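Local coordinates for sialidase B (Streptococcus pneumoniae serotype 4, PDB 4XJW), which cleaves terminal alpha-linked sialic acid from glycoconjugates, as an intramolecular trans-sialidase of glycosyl hydrolase family 33, at residues Q192-S197 with A240-D245; S222-Y227 with S286-S291; E253-M258 with E431-F436; K296-T301 with D482-T487. The protein carries 1 engineered substitution. One frame throughout, in Å; residues are numbered along the deposited sequence.

Contact 1 of 4, residues Q192-S197 with A240-D245; sequences QLIFQS and ATSYSD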
loop_
_atom_site.group_PDB
_atom_site.type_symbol
_atom_site.label_atom_id
_atom_site.label_comp_id
_atom_site.label_asym_id
_atom_site.label_seq_id
_atom_site.Cartn_x
_atom_site.Cartn_y
_atom_site.Cartn_z
ATOM N N GLN A 192 -6.854 -4.542 -11.581
ATOM C CA GLN A 192 -5.584 -4.407 -12.272
ATOM C C GLN A 192 -4.525 -3.818 -11.353
ATOM O O GLN A 192 -4.825 -3.346 -10.245
ATOM C CB GLN A 192 -5.744 -3.563 -13.534
ATOM C CG GLN A 192 -6.355 -2.211 -13.285
ATOM C CD GLN A 192 -6.997 -1.620 -14.546
ATOM O OE1 GLN A 192 -8.228 -1.601 -14.700
ATOM N NE2 GLN A 192 -6.162 -1.121 -15.438
ATOM N N LEU A 193 -3.274 -3.886 -11.796
ATOM C CA LEU A 193 -2.169 -3.300 -11.055
ATOM C C LEU A 193 -1.702 -2.018 -11.736
ATOM O O LEU A 193 -1.554 -1.969 -12.964
ATOM C CB LEU A 193 -1.006 -4.295 -10.907
ATOM C CG LEU A 193 -1.292 -5.611 -10.175
ATOM C CD1 LEU A 193 -0.046 -6.485 -10.153
ATOM C CD2 LEU A 193 -1.793 -5.310 -8.774
ATOM N N ILE A 194 -1.498 -0.979 -10.934
ATOM C CA ILE A 194 -0.873 0.253 -11.385
ATOM C C ILE A 194 0.622 0.219 -11.056
ATOM O O ILE A 194 1.474 0.353 -11.945
ATOM C CB ILE A 194 -1.536 1.490 -10.748
ATOM C CG1 ILE A 194 -3.029 1.520 -11.088
ATOM C CG2 ILE A 194 -0.865 2.772 -11.250
ATOM C CD1 ILE A 194 -3.789 2.653 -10.459
ATOM N N PHE A 195 0.937 0.054 -9.779
ATOM C CA PHE A 195 2.302 -0.133 -9.306
ATOM C C PHE A 195 2.489 -1.610 -9.009
ATOM O O PHE A 195 1.576 -2.261 -8.494
ATOM C CB PHE A 195 2.509 0.692 -8.029
ATOM C CG PHE A 195 2.179 2.147 -8.201
ATOM C CD1 PHE A 195 3.105 3.018 -8.772
ATOM C CD2 PHE A 195 0.938 2.646 -7.816
ATOM C CE1 PHE A 195 2.812 4.374 -8.964
ATOM C CE2 PHE A 195 0.630 4.009 -7.988
ATOM C CZ PHE A 195 1.567 4.870 -8.546
ATOM N N GLN A 196 3.645 -2.166 -9.352
ATOM C CA GLN A 196 3.832 -3.593 -9.119
ATOM C C GLN A 196 5.297 -3.948 -8.991
ATOM O O GLN A 196 6.149 -3.232 -9.490
ATOM C CB GLN A 196 3.182 -4.416 -10.237
ATOM C CG GLN A 196 3.760 -4.142 -11.619
ATOM C CD GLN A 196 2.741 -4.370 -12.715
ATOM O OE1 GLN A 196 2.377 -5.501 -13.011
ATOM N NE2 GLN A 196 2.261 -3.280 -13.317
ATOM N N SER A 197 5.584 -5.051 -8.306
ATOM C CA SER A 197 6.962 -5.517 -8.145
ATOM C C SER A 197 7.690 -5.674 -9.473
ATOM O O SER A 197 7.174 -6.285 -10.405
ATOM C CB SER A 197 6.976 -6.855 -7.418
ATOM O OG SER A 197 6.417 -6.735 -6.138
ATOM N N ALA A 240 6.085 7.569 -5.600
ATOM C CA ALA A 240 6.006 7.305 -7.039
ATOM C C ALA A 240 4.635 7.709 -7.558
ATOM O O ALA A 240 3.664 7.774 -6.794
ATOM C CB ALA A 240 6.284 5.827 -7.343
ATOM N N THR A 241 4.562 7.984 -8.858
ATOM C CA THR A 241 3.297 8.367 -9.496
ATOM C C THR A 241 3.105 7.663 -10.831
ATOM O O THR A 241 4.077 7.270 -11.483
ATOM C CB THR A 241 3.153 9.907 -9.714
ATOM O OG1 THR A 241 4.189 10.383 -10.572
ATOM C CG2 THR A 241 3.262 10.685 -8.416
ATOM N N SER A 242 1.837 7.528 -11.211
ATOM C CA SER A 242 1.426 6.995 -12.512
ATOM C C SER A 242 0.098 7.652 -12.902
ATOM O O SER A 242 -0.669 8.056 -12.037
ATOM C CB SER A 242 1.279 5.470 -12.416
ATOM O OG SER A 242 0.729 4.913 -13.610
ATOM N N TYR A 243 -0.173 7.795 -14.193
ATOM C CA TYR A 243 -1.441 8.405 -14.617
ATOM C C TYR A 243 -2.108 7.571 -15.703
ATOM O O TYR A 243 -1.457 6.765 -16.395
ATOM C CB TYR A 243 -1.246 9.869 -15.111
ATOM C CG TYR A 243 -0.176 9.984 -16.160
ATOM C CD1 TYR A 243 -0.457 9.724 -17.492
ATOM C CD2 TYR A 243 1.137 10.278 -15.800
ATOM C CE1 TYR A 243 0.549 9.792 -18.456
ATOM C CE2 TYR A 243 2.140 10.345 -16.737
ATOM C CZ TYR A 243 1.845 10.097 -18.061
ATOM O OH TYR A 243 2.852 10.167 -18.998
ATOM N N SER A 244 -3.415 7.761 -15.843
ATOM C CA SER A 244 -4.180 7.105 -16.886
ATOM C C SER A 244 -4.907 8.163 -17.700
ATOM O O SER A 244 -5.523 9.076 -17.133
ATOM C CB SER A 244 -5.190 6.132 -16.267
ATOM O OG SER A 244 -6.079 5.683 -17.286
ATOM N N ASP A 245 -4.846 8.043 -19.032
ATOM C CA ASP A 245 -5.561 8.960 -19.917
ATOM C C ASP A 245 -6.812 8.346 -20.521
ATOM O O ASP A 245 -7.481 8.981 -21.354
ATOM C CB ASP A 245 -4.634 9.480 -21.029
ATOM C CG ASP A 245 -3.615 10.455 -20.507
ATOM O OD1 ASP A 245 -3.979 11.224 -19.600
ATOM O OD2 ASP A 245 -2.463 10.438 -20.976
#

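Contact 2 of 4, residues S222-Y227 with S286-S291; sequences SIDARY and SFIDSS. With DMS (dimethyl sulfoxide), chain C.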
loop_
_atom_site.group_PDB
_atom_site.type_symbol
_atom_site.label_atom_id
_atom_site.label_comp_id
_atom_site.label_asym_id
_atom_site.label_seq_id
_atom_site.Cartn_x
_atom_site.Cartn_y
_atom_site.Cartn_z
ATOM N N SER A 222 -0.670 8.554 -6.753
ATOM C CA SER A 222 0.623 8.484 -6.066
ATOM C C SER A 222 0.630 7.360 -5.038
ATOM O O SER A 222 -0.427 6.815 -4.690
ATOM C CB SER A 222 1.028 9.818 -5.428
ATOM O OG SER A 222 0.144 10.215 -4.399
ATOM N N ILE A 223 1.828 7.000 -4.583
ATOM C CA ILE A 223 2.010 5.827 -3.735
ATOM C C ILE A 223 3.343 5.917 -3.016
ATOM O O ILE A 223 4.265 6.590 -3.487
ATOM C CB ILE A 223 1.943 4.528 -4.594
ATOM C CG1 ILE A 223 1.743 3.286 -3.728
ATOM C CG2 ILE A 223 3.214 4.309 -5.391
ATOM C CD1 ILE A 223 0.437 2.651 -3.908
ATOM N N ASP A 224 3.426 5.271 -1.857
ATOM C CA ASP A 224 4.708 4.973 -1.219
ATOM C C ASP A 224 5.299 3.753 -1.911
ATOM O O ASP A 224 4.688 2.684 -1.896
ATOM C CB ASP A 224 4.505 4.569 0.245
ATOM C CG ASP A 224 4.285 5.737 1.197
ATOM O OD1 ASP A 224 3.800 6.820 0.817
ATOM O OD2 ASP A 224 4.577 5.519 2.395
ATOM N N ALA A 225 6.469 3.921 -2.522
ATOM C CA ALA A 225 7.253 2.823 -3.052
ATOM C C ALA A 225 8.154 2.418 -1.879
ATOM O O ALA A 225 9.092 3.139 -1.539
ATOM C CB ALA A 225 8.079 3.291 -4.247
ATOM N N ARG A 226 7.838 1.295 -1.241
ATOM C CA ARG A 226 8.509 0.926 -0.001
ATOM C C ARG A 226 9.518 -0.190 -0.249
ATOM O O ARG A 226 9.170 -1.275 -0.740
ATOM C CB ARG A 226 7.478 0.549 1.069
ATOM C CG ARG A 226 6.516 1.690 1.426
ATOM C CD ARG A 226 5.964 1.545 2.836
ATOM N NE ARG A 226 5.167 2.710 3.213
ATOM C CZ ARG A 226 4.541 2.839 4.375
ATOM N NH1 ARG A 226 4.617 1.866 5.280
ATOM N NH2 ARG A 226 3.848 3.939 4.629
ATOM N N TYR A 227 10.778 0.085 0.081
ATOM C CA TYR A 227 11.856 -0.827 -0.295
ATOM C C TYR A 227 12.181 -1.872 0.769
ATOM O O TYR A 227 12.477 -3.015 0.422
ATOM C CB TYR A 227 13.113 -0.043 -0.717
ATOM C CG TYR A 227 12.868 0.784 -1.951
ATOM C CD1 TYR A 227 12.261 2.039 -1.858
ATOM C CD2 TYR A 227 13.201 0.297 -3.214
ATOM C CE1 TYR A 227 12.000 2.793 -2.994
ATOM C CE2 TYR A 227 12.941 1.050 -4.366
ATOM C CZ TYR A 227 12.347 2.295 -4.237
ATOM O OH TYR A 227 12.082 3.059 -5.353
ATOM N N SER A 286 13.746 8.966 4.031
ATOM C CA SER A 286 12.555 8.474 3.357
ATOM C C SER A 286 11.491 9.553 3.214
ATOM O O SER A 286 11.533 10.588 3.882
ATOM C CB SER A 286 11.975 7.256 4.081
ATOM O OG SER A 286 11.577 7.593 5.412
ATOM N N PHE A 287 10.542 9.293 2.319
ATOM C CA PHE A 287 9.308 10.071 2.250
ATOM C C PHE A 287 8.180 9.136 2.624
ATOM O O PHE A 287 8.295 7.929 2.448
ATOM C CB PHE A 287 9.064 10.621 0.846
ATOM C CG PHE A 287 10.180 11.491 0.331
ATOM C CD1 PHE A 287 11.242 10.930 -0.378
ATOM C CD2 PHE A 287 10.159 12.866 0.535
ATOM C CE1 PHE A 287 12.269 11.735 -0.868
ATOM C CE2 PHE A 287 11.187 13.679 0.061
ATOM C CZ PHE A 287 12.246 13.102 -0.639
ATOM N N ILE A 288 7.088 9.670 3.149
ATOM C CA ILE A 288 5.991 8.792 3.539
ATOM C C ILE A 288 4.685 9.574 3.557
ATOM O O ILE A 288 4.679 10.727 3.964
ATOM C CB ILE A 288 6.304 8.100 4.894
ATOM C CG1 ILE A 288 5.125 7.235 5.368
ATOM C CG2 ILE A 288 6.720 9.143 5.952
ATOM C CD1 ILE A 288 5.501 6.268 6.491
ATOM N N ASP A 289 3.601 8.951 3.072
ATOM C CA ASP A 289 2.253 9.548 3.096
ATOM C C ASP A 289 2.106 10.754 2.179
ATOM O O ASP A 289 2.388 11.887 2.568
ATOM C CB ASP A 289 1.804 9.904 4.529
ATOM C CG ASP A 289 1.624 8.681 5.405
ATOM O OD1 ASP A 289 1.685 7.551 4.877
ATOM O OD2 ASP A 289 1.431 8.840 6.632
ATOM N N SER A 290 1.648 10.504 0.959
ATOM C CA SER A 290 1.512 11.568 -0.021
ATOM C C SER A 290 0.072 12.001 -0.232
ATOM O O SER A 290 -0.875 11.261 0.082
ATOM C CB SER A 290 2.147 11.170 -1.359
ATOM O OG SER A 290 1.454 10.094 -1.973
ATOM N N SER A 291 -0.081 13.192 -0.807
ATOM C CA SER A 291 -1.398 13.776 -1.058
ATOM C C SER A 291 -1.317 14.676 -2.290
ATOM O O SER A 291 -0.312 15.378 -2.478
ATOM C CB SER A 291 -1.874 14.581 0.157
ATOM O OG SER A 291 -3.266 14.810 0.069
HETATM S S DMS C . 0.708 5.404 7.324
HETATM O O DMS C . 1.945 5.500 6.476
HETATM C C1 DMS C . 0.397 3.646 7.654
HETATM C C2 DMS C . 1.183 5.905 9.001
HETATM O O HOH W 1 1.611 7.829 -0.479
#

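Contact 3 of 4, residues E253-M258 with E431-F436; sequences EPIFAM and ESWEQF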
loop_
_atom_site.group_PDB
_atom_site.type_symbol
_atom_site.label_atom_id
_atom_site.label_comp_id
_atom_site.label_asym_id
_atom_site.label_seq_id
_atom_site.Cartn_x
_atom_site.Cartn_y
_atom_site.Cartn_z
ATOM N N GLU A 253 4.050 3.968 -17.050
ATOM C CA GLU A 253 5.142 3.423 -16.241
ATOM C C GLU A 253 5.442 4.449 -15.153
ATOM O O GLU A 253 5.542 5.637 -15.425
ATOM C CB GLU A 253 6.388 3.151 -17.086
ATOM C CG GLU A 253 7.462 2.320 -16.358
ATOM C CD GLU A 253 7.000 0.893 -15.999
ATOM O OE1 GLU A 253 6.011 0.415 -16.599
ATOM O OE2 GLU A 253 7.635 0.239 -15.129
ATOM N N PRO A 254 5.541 4.003 -13.895
ATOM C CA PRO A 254 5.729 4.962 -12.800
ATOM C C PRO A 254 7.013 5.794 -12.894
ATOM O O PRO A 254 8.023 5.361 -13.467
ATOM C CB PRO A 254 5.816 4.059 -11.573
ATOM C CG PRO A 254 5.021 2.842 -11.941
ATOM C CD PRO A 254 5.358 2.628 -13.406
ATOM N N ILE A 255 6.942 6.993 -12.333
ATOM C CA ILE A 255 8.117 7.841 -12.153
ATOM C C ILE A 255 8.160 8.233 -10.693
ATOM O O ILE A 255 7.198 7.978 -9.957
ATOM C CB ILE A 255 8.081 9.114 -13.036
ATOM C CG1 ILE A 255 6.883 10.013 -12.676
ATOM C CG2 ILE A 255 8.086 8.717 -14.491
ATOM C CD1 ILE A 255 6.916 11.396 -13.335
ATOM N N PHE A 256 9.257 8.854 -10.264
ATOM C CA PHE A 256 9.315 9.360 -8.892
ATOM C C PHE A 256 8.914 10.820 -8.816
ATOM O O PHE A 256 9.337 11.633 -9.641
ATOM C CB PHE A 256 10.712 9.203 -8.264
ATOM C CG PHE A 256 11.166 7.785 -8.121
ATOM C CD1 PHE A 256 10.494 6.906 -7.277
ATOM C CD2 PHE A 256 12.281 7.327 -8.807
ATOM C CE1 PHE A 256 10.921 5.588 -7.150
ATOM C CE2 PHE A 256 12.713 6.022 -8.683
ATOM C CZ PHE A 256 12.035 5.148 -7.853
ATOM N N ALA A 257 8.107 11.137 -7.807
ATOM C CA ALA A 257 7.788 12.512 -7.443
ATOM C C ALA A 257 8.751 13.042 -6.387
ATOM O O ALA A 257 9.124 14.223 -6.412
ATOM C CB ALA A 257 6.349 12.628 -6.957
ATOM N N MET A 258 9.128 12.182 -5.441
ATOM C CA MET A 258 10.128 12.517 -4.423
ATOM C C MET A 258 10.990 11.296 -4.185
ATOM O O MET A 258 10.475 10.187 -3.998
ATOM C CB MET A 258 9.470 12.933 -3.096
ATOM C CG MET A 258 8.631 14.200 -3.175
ATOM S SD MET A 258 8.033 14.699 -1.550
ATOM C CE MET A 258 6.980 16.073 -2.013
ATOM N N GLU A 431 3.874 14.112 -15.686
ATOM C CA GLU A 431 4.905 13.528 -16.543
ATOM C C GLU A 431 6.315 13.744 -15.992
ATOM O O GLU A 431 7.229 12.972 -16.293
ATOM C CB GLU A 431 4.787 14.052 -17.985
ATOM C CG GLU A 431 3.499 13.605 -18.671
ATOM C CD GLU A 431 3.077 14.525 -19.798
ATOM O OE1 GLU A 431 3.966 15.167 -20.394
ATOM O OE2 GLU A 431 1.860 14.622 -20.076
ATOM N N SER A 432 6.475 14.794 -15.185
ATOM C CA SER A 432 7.674 14.996 -14.376
ATOM C C SER A 432 7.333 15.876 -13.173
ATOM O O SER A 432 6.337 16.599 -13.190
ATOM C CB SER A 432 8.801 15.629 -15.195
ATOM O OG SER A 432 8.477 16.955 -15.567
ATOM N N TRP A 433 8.186 15.821 -12.151
ATOM C CA TRP A 433 8.000 16.572 -10.913
ATOM C C TRP A 433 9.231 17.414 -10.608
ATOM O O TRP A 433 10.363 16.988 -10.866
ATOM C CB TRP A 433 7.739 15.611 -9.741
ATOM C CG TRP A 433 6.477 14.826 -9.900
ATOM C CD1 TRP A 433 6.353 13.573 -10.439
ATOM C CD2 TRP A 433 5.153 15.246 -9.553
ATOM N NE1 TRP A 433 5.034 13.179 -10.414
ATOM C CE2 TRP A 433 4.277 14.191 -9.883
ATOM C CE3 TRP A 433 4.623 16.404 -8.965
ATOM C CZ2 TRP A 433 2.886 14.271 -9.675
ATOM C CZ3 TRP A 433 3.241 16.482 -8.751
ATOM C CH2 TRP A 433 2.395 15.416 -9.099
ATOM N N GLU A 434 8.993 18.608 -10.066
ATOM C CA GLU A 434 10.046 19.520 -9.636
ATOM C C GLU A 434 10.779 19.005 -8.412
ATOM O O GLU A 434 10.317 18.078 -7.732
ATOM C CB GLU A 434 9.445 20.877 -9.280
ATOM C CG GLU A 434 8.871 21.637 -10.478
ATOM C CD GLU A 434 9.914 21.859 -11.555
ATOM O OE1 GLU A 434 11.050 22.242 -11.205
ATOM O OE2 GLU A 434 9.599 21.637 -12.742
ATOM N N GLN A 435 11.917 19.621 -8.115
ATOM C CA GLN A 435 12.599 19.341 -6.855
ATOM C C GLN A 435 11.730 19.812 -5.694
ATOM O O GLN A 435 11.152 20.903 -5.738
ATOM C CB GLN A 435 13.972 20.009 -6.819
ATOM C CG GLN A 435 14.969 19.443 -7.838
ATOM C CD GLN A 435 15.217 17.955 -7.654
ATOM O OE1 GLN A 435 15.255 17.453 -6.529
ATOM N NE2 GLN A 435 15.377 17.242 -8.762
ATOM N N PHE A 436 11.640 18.997 -4.649
ATOM C CA PHE A 436 10.770 19.327 -3.526
ATOM C C PHE A 436 11.267 20.526 -2.718
ATOM O O PHE A 436 12.463 20.819 -2.689
ATOM C CB PHE A 436 10.492 18.097 -2.631
ATOM C CG PHE A 436 11.648 17.682 -1.746
ATOM C CD1 PHE A 436 11.920 18.355 -0.560
ATOM C CD2 PHE A 436 12.438 16.591 -2.089
ATOM C CE1 PHE A 436 12.966 17.972 0.255
ATOM C CE2 PHE A 436 13.494 16.199 -1.281
ATOM C CZ PHE A 436 13.755 16.888 -0.107
HETATM O O HOH W 2 9.642 13.409 -11.790
HETATM O O HOH W 3 10.657 16.202 -5.757
#

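Contact 4 of 4, residues K296-T301 with D482-T487; sequences KKSGKT and DDSGQT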
loop_
_atom_site.group_PDB
_atom_site.type_symbol
_atom_site.label_atom_id
_atom_site.label_comp_id
_atom_site.label_asym_id
_atom_site.label_seq_id
_atom_site.Cartn_x
_atom_site.Cartn_y
_atom_site.Cartn_z
ATOM N N LYS A 296 -6.204 25.434 -9.884
ATOM C CA LYS A 296 -6.823 26.082 -11.040
ATOM C C LYS A 296 -6.056 27.314 -11.501
ATOM O O LYS A 296 -5.950 27.576 -12.703
ATOM C CB LYS A 296 -8.278 26.439 -10.743
ATOM C CG LYS A 296 -9.225 25.262 -10.849
ATOM C CD LYS A 296 -10.641 25.658 -10.452
ATOM C CE LYS A 296 -10.697 26.090 -8.998
ATOM N NZ LYS A 296 -12.092 26.343 -8.540
ATOM N N LYS A 297 -5.501 28.066 -10.559
ATOM C CA LYS A 297 -4.794 29.296 -10.911
ATOM C C LYS A 297 -3.612 29.045 -11.848
ATOM O O LYS A 297 -3.582 29.549 -12.974
ATOM C CB LYS A 297 -4.323 30.035 -9.657
ATOM C CG LYS A 297 -3.746 31.415 -9.953
ATOM C CD LYS A 297 -3.284 32.114 -8.689
ATOM C CE LYS A 297 -4.449 32.434 -7.755
ATOM N NZ LYS A 297 -4.014 33.237 -6.569
ATOM N N SER A 298 -2.639 28.271 -11.378
ATOM C CA SER A 298 -1.432 27.995 -12.151
ATOM C C SER A 298 -1.656 26.857 -13.136
ATOM O O SER A 298 -0.945 26.744 -14.134
ATOM C CB SER A 298 -0.262 27.641 -11.229
ATOM O OG SER A 298 -0.511 26.439 -10.508
ATOM N N GLY A 299 -2.635 26.002 -12.849
ATOM C CA GLY A 299 -2.823 24.774 -13.613
ATOM C C GLY A 299 -1.909 23.643 -13.166
ATOM O O GLY A 299 -1.989 22.544 -13.718
ATOM N N LYS A 300 -1.043 23.910 -12.182
ATOM C CA LYS A 300 -0.085 22.917 -11.705
ATOM C C LYS A 300 -0.760 21.838 -10.857
ATOM O O LYS A 300 -1.789 22.061 -10.219
ATOM C CB LYS A 300 1.035 23.570 -10.884
ATOM C CG LYS A 300 1.951 24.507 -11.670
ATOM C CD LYS A 300 3.067 25.042 -10.782
ATOM C CE LYS A 300 3.950 26.035 -11.533
ATOM N NZ LYS A 300 4.977 26.649 -10.644
ATOM N N THR A 301 -0.182 20.647 -10.878
ATOM C CA THR A 301 -0.571 19.615 -9.933
ATOM C C THR A 301 0.408 19.734 -8.786
ATOM O O THR A 301 1.611 19.925 -9.004
ATOM C CB THR A 301 -0.472 18.212 -10.561
ATOM O OG1 THR A 301 -1.265 18.169 -11.751
ATOM C CG2 THR A 301 -0.970 17.154 -9.599
ATOM N N ASP A 482 -3.672 30.163 -0.925
ATOM C CA ASP A 482 -4.472 30.855 -1.918
ATOM C C ASP A 482 -3.614 31.320 -3.093
ATOM O O ASP A 482 -4.093 32.027 -3.981
ATOM C CB ASP A 482 -5.183 32.047 -1.267
ATOM C CG ASP A 482 -6.218 31.621 -0.245
ATOM O OD1 ASP A 482 -6.937 30.641 -0.507
ATOM O OD2 ASP A 482 -6.314 32.267 0.820
ATOM N N ASP A 483 -2.347 30.917 -3.101
ATOM C CA ASP A 483 -1.435 31.298 -4.177
ATOM C C ASP A 483 -0.625 30.132 -4.754
ATOM O O ASP A 483 0.596 30.228 -4.883
ATOM C CB ASP A 483 -0.489 32.418 -3.716
ATOM C CG ASP A 483 0.334 32.032 -2.500
ATOM O OD1 ASP A 483 0.217 30.876 -2.032
ATOM O OD2 ASP A 483 1.124 32.881 -2.028
ATOM N N SER A 484 -1.305 29.044 -5.104
ATOM C CA SER A 484 -0.673 27.942 -5.829
ATOM C C SER A 484 0.415 27.251 -5.009
ATOM O O SER A 484 1.331 26.646 -5.561
ATOM C CB SER A 484 -0.101 28.438 -7.174
ATOM O OG SER A 484 -1.044 29.217 -7.894
ATOM N N GLY A 485 0.314 27.349 -3.690
ATOM C CA GLY A 485 1.258 26.683 -2.809
ATOM C C GLY A 485 2.524 27.480 -2.544
ATOM O O GLY A 485 3.471 26.968 -1.941
ATOM N N GLN A 486 2.549 28.732 -2.990
ATOM C CA GLN A 486 3.702 29.591 -2.745
ATOM C C GLN A 486 3.804 29.943 -1.265
ATOM O O GLN A 486 4.895 29.965 -0.695
ATOM C CB GLN A 486 3.623 30.869 -3.584
ATOM C CG GLN A 486 3.913 30.671 -5.059
ATOM C CD GLN A 486 3.807 31.963 -5.845
ATOM O OE1 GLN A 486 4.788 32.691 -5.999
ATOM N NE2 GLN A 486 2.613 32.258 -6.341
ATOM N N THR A 487 2.659 30.216 -0.645
ATOM C CA THR A 487 2.621 30.499 0.782
ATOM C C THR A 487 1.495 29.722 1.435
ATOM O O THR A 487 0.492 29.401 0.794
ATOM C CB THR A 487 2.451 32.007 1.072
ATOM O OG1 THR A 487 1.191 32.468 0.566
ATOM C CG2 THR A 487 3.568 32.802 0.422
#

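Contact 1 of 4, residues Q192-S197 with A240-D245
Ile194 and Ser242, whose CA atoms lie 7.2 Å apart, mark the closest backbone approach between an irregular loop and the end of strand 237-244, too wide for backbone pairing, so side chains fill the gap. Phe195 does most of the work. With CG anti to the carbonyl carbon (chi1 -55°), its ring reaches the strand with CE1 and CZ leading. CE1 meets the carbonyl carbon of Thr241 at 3.8 Å, edge-on and near the ring plane, while CZ comes within 3.9 Å of Ser242 CB. The same CE1 also lies 4.1 Å from Ala240 CB. Small residues suit positions 240 and 242, since Ala240 and Ser242 both send CB toward the loop and leave room for the phenyl ring, whereas Thr241 points the other way. Ile194 supplies the second touch: its CG2 branch, anti to the backbone N, lies 3.6 Å from Ser242 OG and also rests against one face of the Phe195 ring near its rim. One methyl group thus touches both ring and strand. Ser242 OG makes only van der Waals contact with it; the hydroxyl is hydrogen-bonded to Ser252 O. The loop lies buried between the first propeller sheet, where Phe195 also packs on Ser221 and Ile223, and strand 647-652, where Ile194 meets Tyr649. Beside it begins the first BNR repeat: Ser244 OG is bonded to Gly248 N and Thr250 O, as expected of the conserved serine of an Asp box (Ser-X-Asp-X-Gly-X-Thr-Trp), the hairpin signature of sialidase beta-propellers.

Contact 2 of 4, residues S222-Y227 with S286-S291
Asp224 grips strand 286-294 through its carboxylate: OD1 accepts Asp289 N at 3.1 Å through the syn lone pair, with an N-H...O angle of 147°. A water extends the grip, donating to Asp224 OD1 at 2.7 Å and accepting from Ser290 N at 3.0 Å, so one oxygen serves two successive amides, one directly and one through water. The other oxygen, OD2, faces Arg226, which binds it side-on with NE (3.0 Å) and NH2 (2.8 Å), OD2 lying nearly in the guanidinium plane. An aspartate suits this place because its two oxygens can serve a strand and a cation at once. Ile288, its CD1 3.4 Å from Arg226 NH2, is an apolar neighbour packed obliquely against the salt bridge. NH2 also donates to the oxygen of a dimethyl sulfoxide, probably a crystallisation additive, at 3.1 Å. NH1 forms a salt bridge with Asp232, the probable catalytic proton acceptor, and Arg226 touches Arg207, a probable substrate-binding residue, so the contact borders the active site. Farther along, Ser222 OG and Ser290 OG share a hydrogen bond of 2.8 Å; Ser222 OG is also bonded to Thr210 OG1. The strands run antiparallel, at 164°, but are joined by side chains and belong to different sheets: strand 219-226 lies between strands 205-213 and 237-244, and strand 286-294 between strands 301-308 and 451-459.

Contact 3 of 4, residues E253-M258 with E431-F436
Ala257 packed over the indole of Trp433 makes this a largely apolar contact between two propeller blades, where the outer strand 255-256 of one meets the loop before strand 437-438 of the next. The methyl CB sits 3.6 Å from the centroid of the five-membered ring and only 8° off its normal, a CH-pi contact; an alanine lets the indole approach the backbone closely. Ile255 adds its CD1, 3.7 Å from Trp433 CD1 and 3.4 Å from Glu431 O. CG1, placed between the backbone N and the carbonyl carbon (chi1 62°), carries that methyl to the loop. At the other end Met258 CE approaches Phe436 CB at 4.1 Å, and its sulfur lies obliquely beside the ring, a Met-aromatic contact. Two waters replace direct backbone bonds, one linking Phe256 O to Trp433 N, the other bridging Ala257 O and Glu434 O. Trp433 NE1 is held by Thr241 OG1, which helps fix the rotation of the indole. Ala257 and Met258 both face Ile239, a classic beta bulge where the chain turns a corner. Trp433 lies in the second BNR repeat, at the tryptophan position of the Asp box, so this signature residue here wedges one blade against its neighbour.

Contact 4 of 4, residues K296-T301 with D482-T487
Lys297 reaches across to Asp482 over the hydroxyl of Ser484. Its CB lies 3.8 Å from Ser484 OG, CG runs past that oxygen at 4.0 Å, and CD is still only 3.7 Å from it, so the aliphatic part of the chain runs alongside the serine. CG is anti to the backbone N, and a bend at chi3 (-66°) then turns the end of the chain past Ser484 to the carbonyl of Asp482. CE comes within 3.8 Å of Asp482 O, and NZ donates to that carbonyl at 2.9 Å, in the carbonyl plane with a C=O...N angle of 152°. A long, flexible lysine suits a gap of this length. Ser298 approaches beside it, its CB 3.8 Å from Ser484 OG; short serines let the two turns come close, and both hydroxyls bind Asp295 OD2, while Ser298 OG also accepts from Lys300 N in an ST turn. The loop being met is braced internally: Asp483 OD1 accepts Thr487 N at 2.9 Å and OD2 accepts Thr487 OG1 at 2.6 Å, pinning the type I' turn of the third BNR repeat in the manner of an Asp box. Gly299 and Gly485 have backbone angles that favour glycine. Since the Asp482 carboxylate is engaged with Arg465 and that of Asp483 with its own loop, the link is a charge-assisted hydrogen bond to a carbonyl, not a salt bridge, and its exposed position probably makes it weaker than a buried bond.

In the fold
Following the chain from the N terminus, contact 1 ties the loop at 192-197 back onto strand 237-244, closing a loop that contains strands 205-213 and 219-226. Contact 2 starts inside that loop, at 222-227, and ends beyond it at 286-291, so the two cross. Contact 3 opens after contact 1 has closed, yet before contact 2 does, and crosses contact 2 on its way to 431-436. Contact 4, starting at 296-301 in series after contact 2, crosses contact 3 and ends at 482-487. Contact 1 fastens a loop to the first four-stranded sheet, contacts 2 and 3 join that sheet to what follows, and contact 4 links two surface turns.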